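Local coordinates for protein peroxinectin A (Dictyostelium discoideum, PDB 6ERC) that uses hydrogen peroxide to oxidise phenolic donors, iodide and thiocyanate at its haem, as a secreted peroxidase of the animal haem peroxidase family, at residues A[45-57]-A[422-436]. Residues are numbered along the deposited sequence; the frame is centred on the assembly and turned at random.
Sequences NQPSRAISNIIFD and RLKNAYKSVDDIDSY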
loop_
_atom_site.group_PDB
_atom_site.type_symbol
_atom_site.label_atom_id
_atom_site.label_comp_id
_atom_site.label_asym_id
_atom_site.label_seq_id
_atom_site.Cartn_x
_atom_site.Cartn_y
_atom_site.Cartn_z
ATOM N N ASN A 45 -13.205 18.858 15.119
ATOM C CA ASN A 45 -14.167 17.877 14.639
ATOM C C ASN A 45 -14.304 16.736 15.645
ATOM O O ASN A 45 -13.614 16.681 16.667
ATOM C CB ASN A 45 -13.743 17.340 13.273
ATOM C CG ASN A 45 -14.122 18.263 12.137
ATOM O OD1 ASN A 45 -15.183 18.881 12.154
ATOM N ND2 ASN A 45 -13.260 18.352 11.134
ATOM N N GLN A 46 -15.205 15.807 15.346
ATOM C CA GLN A 46 -15.413 14.674 16.230
ATOM C C GLN A 46 -14.192 13.756 16.211
ATOM O O GLN A 46 -13.440 13.733 15.232
ATOM C CB GLN A 46 -16.656 13.893 15.814
ATOM C CG GLN A 46 -17.917 14.738 15.750
ATOM C CD GLN A 46 -19.180 13.912 15.836
ATOM O OE1 GLN A 46 -19.410 13.207 16.818
ATOM N NE2 GLN A 46 -20.010 13.994 14.804
ATOM N N PRO A 47 -13.970 12.990 17.280
ATOM C CA PRO A 47 -12.821 12.075 17.301
ATOM C C PRO A 47 -12.889 11.054 16.174
ATOM O O PRO A 47 -13.930 10.840 15.548
ATOM C CB PRO A 47 -12.925 11.398 18.672
ATOM C CG PRO A 47 -13.758 12.318 19.493
ATOM C CD PRO A 47 -14.722 12.954 18.543
ATOM N N SER A 48 -11.746 10.405 15.930
ATOM C CA SER A 48 -11.631 9.483 14.801
ATOM C C SER A 48 -12.640 8.344 14.910
ATOM O O SER A 48 -13.352 8.037 13.947
ATOM C CB SER A 48 -10.206 8.932 14.720
ATOM O OG SER A 48 -9.262 9.980 14.582
ATOM N N ARG A 49 -12.719 7.706 16.080
ATOM C CA ARG A 49 -13.606 6.557 16.229
ATOM C C ARG A 49 -15.068 6.946 16.047
ATOM O O ARG A 49 -15.881 6.119 15.617
ATOM C CB ARG A 49 -13.388 5.904 17.595
ATOM C CG ARG A 49 -14.330 4.744 17.907
ATOM C CD ARG A 49 -14.305 3.659 16.840
ATOM N NE ARG A 49 -15.177 2.543 17.198
ATOM C CZ ARG A 49 -15.507 1.547 16.382
ATOM N NH1 ARG A 49 -15.046 1.509 15.138
ATOM N NH2 ARG A 49 -16.310 0.582 16.811
ATOM N N ALA A 50 -15.424 8.190 16.371
ATOM C CA ALA A 50 -16.785 8.652 16.119
ATOM C C ALA A 50 -17.041 8.779 14.623
ATOM O O ALA A 50 -18.038 8.263 14.107
ATOM C CB ALA A 50 -17.027 9.984 16.829
ATOM N N ILE A 51 -16.142 9.459 13.907
ATOM C CA ILE A 51 -16.274 9.559 12.457
ATOM C C ILE A 51 -16.325 8.171 11.833
ATOM O O ILE A 51 -17.028 7.953 10.839
ATOM C CB ILE A 51 -15.121 10.394 11.866
ATOM C CG1 ILE A 51 -15.115 11.814 12.442
ATOM C CG2 ILE A 51 -15.217 10.437 10.348
ATOM C CD1 ILE A 51 -16.324 12.659 12.070
ATOM N N SER A 52 -15.584 7.216 12.398
ATOM C CA SER A 52 -15.613 5.850 11.884
ATOM C C SER A 52 -17.007 5.250 12.013
ATOM O O SER A 52 -17.541 4.679 11.056
ATOM C CB SER A 52 -14.586 4.993 12.626
ATOM O OG SER A 52 -14.612 3.653 12.171
ATOM N N ASN A 53 -17.615 5.375 13.194
ATOM C CA ASN A 53 -18.940 4.803 13.406
ATOM C C ASN A 53 -19.994 5.509 12.562
ATOM O O ASN A 53 -20.917 4.867 12.049
ATOM C CB ASN A 53 -19.309 4.872 14.888
ATOM C CG ASN A 53 -18.495 3.916 15.735
ATOM O OD1 ASN A 53 -18.243 2.778 15.338
ATOM N ND2 ASN A 53 -18.073 4.375 16.906
ATOM N N ILE A 54 -19.876 6.828 12.403
ATOM C CA ILE A 54 -20.915 7.582 11.709
ATOM C C ILE A 54 -20.850 7.326 10.208
ATOM O O ILE A 54 -21.871 7.058 9.565
ATOM C CB ILE A 54 -20.797 9.085 12.029
ATOM C CG1 ILE A 54 -21.154 9.349 13.497
ATOM C CG2 ILE A 54 -21.712 9.911 11.121
ATOM C CD1 ILE A 54 -20.716 10.707 14.004
ATOM N N ILE A 55 -19.659 7.412 9.630
ATOM C CA ILE A 55 -19.490 7.389 8.180
ATOM C C ILE A 55 -19.116 6.002 7.669
ATOM O O ILE A 55 -19.743 5.486 6.745
ATOM C CB ILE A 55 -18.444 8.444 7.756
ATOM C CG1 ILE A 55 -19.067 9.839 7.833
ATOM C CG2 ILE A 55 -17.919 8.162 6.348
ATOM C CD1 ILE A 55 -18.093 10.967 7.614
ATOM N N PHE A 56 -18.089 5.386 8.251
ATOM C CA PHE A 56 -17.493 4.199 7.653
ATOM C C PHE A 56 -18.245 2.908 7.953
ATOM O O PHE A 56 -17.941 1.887 7.330
ATOM C CB PHE A 56 -16.038 4.066 8.112
ATOM C CG PHE A 56 -15.122 5.079 7.491
ATOM C CD1 PHE A 56 -14.458 4.799 6.308
ATOM C CD2 PHE A 56 -14.935 6.318 8.079
ATOM C CE1 PHE A 56 -13.622 5.731 5.729
ATOM C CE2 PHE A 56 -14.097 7.253 7.502
ATOM C CZ PHE A 56 -13.440 6.958 6.325
ATOM N N ASP A 57 -19.216 2.920 8.863
ATOM C CA ASP A 57 -19.903 1.686 9.222
ATOM C C ASP A 57 -20.522 1.040 7.991
ATOM O O ASP A 57 -21.165 1.707 7.175
ATOM C CB ASP A 57 -20.984 1.954 10.264
ATOM C CG ASP A 57 -21.620 0.676 10.776
ATOM O OD1 ASP A 57 -20.871 -0.190 11.278
ATOM O OD2 ASP A 57 -22.859 0.534 10.674
ATOM N N ARG A 422 -24.939 11.087 6.235
ATOM C CA ARG A 422 -23.814 10.720 7.089
ATOM C C ARG A 422 -22.788 11.842 7.175
ATOM O O ARG A 422 -22.147 12.016 8.218
ATOM C CB ARG A 422 -23.170 9.430 6.579
ATOM C CG ARG A 422 -24.046 8.205 6.795
ATOM C CD ARG A 422 -23.312 6.900 6.535
ATOM N NE ARG A 422 -24.144 5.752 6.894
ATOM C CZ ARG A 422 -23.679 4.551 7.223
ATOM N NH1 ARG A 422 -22.377 4.312 7.252
ATOM N NH2 ARG A 422 -24.528 3.583 7.538
ATOM N N LEU A 423 -22.621 12.615 6.101
ATOM C CA LEU A 423 -21.738 13.775 6.162
ATOM C C LEU A 423 -22.330 14.873 7.039
ATOM O O LEU A 423 -21.618 15.471 7.855
ATOM C CB LEU A 423 -21.464 14.301 4.752
ATOM C CG LEU A 423 -20.644 13.397 3.836
ATOM C CD1 LEU A 423 -20.658 13.943 2.419
ATOM C CD2 LEU A 423 -19.214 13.263 4.342
ATOM N N LYS A 424 -23.627 15.158 6.880
ATOM C CA LYS A 424 -24.286 16.130 7.749
ATOM C C LYS A 424 -24.177 15.716 9.210
ATOM O O LYS A 424 -23.968 16.560 10.089
ATOM C CB LYS A 424 -25.758 16.280 7.362
ATOM C CG LYS A 424 -26.005 16.915 6.005
ATOM C CD LYS A 424 -27.484 16.858 5.642
ATOM C CE LYS A 424 -27.722 17.204 4.179
ATOM N NZ LYS A 424 -29.170 17.162 3.824
ATOM N N ASN A 425 -24.324 14.420 9.487
ATOM C CA ASN A 425 -24.251 13.933 10.860
ATOM C C ASN A 425 -22.833 14.039 11.413
ATOM O O ASN A 425 -22.644 14.345 12.596
ATOM C CB ASN A 425 -24.742 12.485 10.917
ATOM C CG ASN A 425 -24.949 11.986 12.336
ATOM O OD1 ASN A 425 -24.541 12.632 13.305
ATOM N ND2 ASN A 425 -25.582 10.824 12.466
ATOM N N ALA A 426 -21.824 13.789 10.575
ATOM C CA ALA A 426 -20.442 13.789 11.048
ATOM C C ALA A 426 -19.870 15.198 11.135
ATOM O O ALA A 426 -19.141 15.515 12.082
ATOM C CB ALA A 426 -19.572 12.927 10.129
ATOM N N TYR A 427 -20.179 16.049 10.162
ATOM C CA TYR A 427 -19.652 17.402 10.104
ATOM C C TYR A 427 -20.796 18.402 10.020
ATOM O O TYR A 427 -21.857 18.110 9.458
ATOM C CB TYR A 427 -18.726 17.584 8.897
ATOM C CG TYR A 427 -17.653 16.530 8.787
ATOM C CD1 TYR A 427 -16.456 16.657 9.475
ATOM C CD2 TYR A 427 -17.837 15.411 7.992
ATOM C CE1 TYR A 427 -15.472 15.696 9.376
ATOM C CE2 TYR A 427 -16.860 14.445 7.885
ATOM C CZ TYR A 427 -15.679 14.592 8.577
ATOM O OH TYR A 427 -14.704 13.631 8.474
ATOM N N LYS A 428 -20.572 19.589 10.581
ATOM C CA LYS A 428 -21.564 20.651 10.499
ATOM C C LYS A 428 -21.378 21.533 9.273
ATOM O O LYS A 428 -22.325 22.212 8.866
ATOM C CB LYS A 428 -21.526 21.512 11.770
ATOM C CG LYS A 428 -20.263 22.336 11.946
ATOM C CD LYS A 428 -20.176 22.900 13.360
ATOM C CE LYS A 428 -18.989 23.842 13.521
ATOM N NZ LYS A 428 -19.182 25.126 12.786
ATOM N N SER A 429 -20.191 21.523 8.670
ATOM C CA SER A 429 -19.927 22.284 7.457
ATOM C C SER A 429 -19.127 21.429 6.487
ATOM O O SER A 429 -18.407 20.513 6.892
ATOM C CB SER A 429 -19.162 23.578 7.762
ATOM O OG SER A 429 -18.816 24.256 6.569
ATOM N N VAL A 430 -19.263 21.734 5.194
ATOM C CA VAL A 430 -18.454 21.047 4.191
ATOM C C VAL A 430 -16.981 21.373 4.391
ATOM O O VAL A 430 -16.109 20.518 4.195
ATOM C CB VAL A 430 -18.922 21.407 2.766
ATOM C CG1 VAL A 430 -20.339 20.909 2.525
ATOM C CG2 VAL A 430 -18.816 22.908 2.512
ATOM N N ASP A 431 -16.680 22.606 4.797
ATOM C CA ASP A 431 -15.301 23.006 5.049
ATOM C C ASP A 431 -14.722 22.374 6.310
ATOM O O ASP A 431 -13.563 22.650 6.640
ATOM C CB ASP A 431 -15.216 24.529 5.142
ATOM C CG ASP A 431 -15.507 25.210 3.815
ATOM O OD1 ASP A 431 -14.747 24.982 2.850
ATOM O OD2 ASP A 431 -16.499 25.966 3.733
ATOM N N ASP A 432 -15.493 21.553 7.024
ATOM C CA ASP A 432 -14.991 20.779 8.151
ATOM C C ASP A 432 -14.727 19.324 7.791
ATOM O O ASP A 432 -14.214 18.577 8.631
ATOM C CB ASP A 432 -15.984 20.831 9.318
ATOM C CG ASP A 432 -16.304 22.244 9.753
ATOM O OD1 ASP A 432 -15.433 23.126 9.605
ATOM O OD2 ASP A 432 -17.428 22.469 10.248
ATOM N N ILE A 433 -15.066 18.904 6.572
ATOM C CA ILE A 433 -14.914 17.507 6.188
ATOM C C ILE A 433 -13.436 17.150 6.114
ATOM O O ILE A 433 -12.619 17.911 5.581
ATOM C CB ILE A 433 -15.615 17.242 4.843
ATOM C CG1 ILE A 433 -17.103 17.599 4.934
ATOM C CG2 ILE A 433 -15.459 15.787 4.445
ATOM C CD1 ILE A 433 -17.834 17.558 3.605
ATOM N N ASP A 434 -13.084 15.988 6.657
ATOM C CA ASP A 434 -11.737 15.458 6.493
ATOM C C ASP A 434 -11.498 15.087 5.032
ATOM O O ASP A 434 -12.345 14.449 4.400
ATOM C CB ASP A 434 -11.533 14.232 7.384
ATOM C CG ASP A 434 -11.186 14.597 8.813
ATOM O OD1 ASP A 434 -10.174 15.299 9.014
ATOM O OD2 ASP A 434 -11.920 14.183 9.734
ATOM N N SER A 435 -10.340 15.482 4.496
ATOM C CA SER A 435 -10.033 15.190 3.098
ATOM C C SER A 435 -10.228 13.713 2.781
ATOM O O SER A 435 -10.704 13.360 1.696
ATOM C CB SER A 435 -8.601 15.617 2.773
ATOM O OG SER A 435 -8.506 17.025 2.655
ATOM N N TYR A 436 -9.876 12.833 3.720
ATOM C CA TYR A 436 -9.980 11.399 3.473
ATOM C C TYR A 436 -11.426 10.981 3.226
ATOM O O TYR A 436 -11.716 10.256 2.267
ATOM C CB TYR A 436 -9.383 10.627 4.649
ATOM C CG TYR A 436 -9.444 9.125 4.489
ATOM C CD1 TYR A 436 -8.876 8.499 3.385
ATOM C CD2 TYR A 436 -10.056 8.330 5.449
ATOM C CE1 TYR A 436 -8.927 7.125 3.238
ATOM C CE2 TYR A 436 -10.110 6.957 5.311
ATOM C CZ TYR A 436 -9.543 6.360 4.206
ATOM O OH TYR A 436 -9.597 4.993 4.070
HETATM O O HOH W 1 -22.992 12.728 15.908
#
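The Tyr427 ring carries the side-chain amide of Asn45 at one edge, the two planes 79° apart, while CA of Ile433 sits over the centre of one face; CD1 of Ile55 approaches CE2 obliquely. At another edge Asp434 OD2 takes the hydroxyl's hydrogen bond and a salt bridge from Arg388. Ile55 CG2 covers one face of Phe56, offset toward the rim; this ring and Tyr436 are nearly parallel but slid apart, Phe56 CZ 3.5 Å from Tyr436 CE2. The Arg422 guanidinium has Ile55 O at its edge, in plane, though NH1 stands well above that carbonyl's plane; Asp57 O is met on a lone pair. With two N-H groups, NH1 serves both acceptors, each at 2.9 Å, and the extended arginine chain reaches them past Ile54 O. A leucine here would probably leave the carbonyls of Ile55 and Asp57 without their shared donor.

Asn45, short and amide-tipped, donates a bent bond from ND2 to Asp432 O at 2.7 Å. The longer Gln46 reaches Ala426 O, the last carbonyl before the chain leaves the helix, with NE2 at 3.2 Å, almost straight. Ala426 suits the close approach: its small CB touches CD1 of Ile51 and Ile55. Ile54 CG2, opposite the backbone N (CG1 at chi1 -68°), packs against Ala426 CB at 3.8 Å.

Helix 48-56 and residues 422-426 thus form an antiparallel pair, segment axes 9.0 Å apart at 158°, within the mainly helical animal haem peroxidase fold, away from the haem.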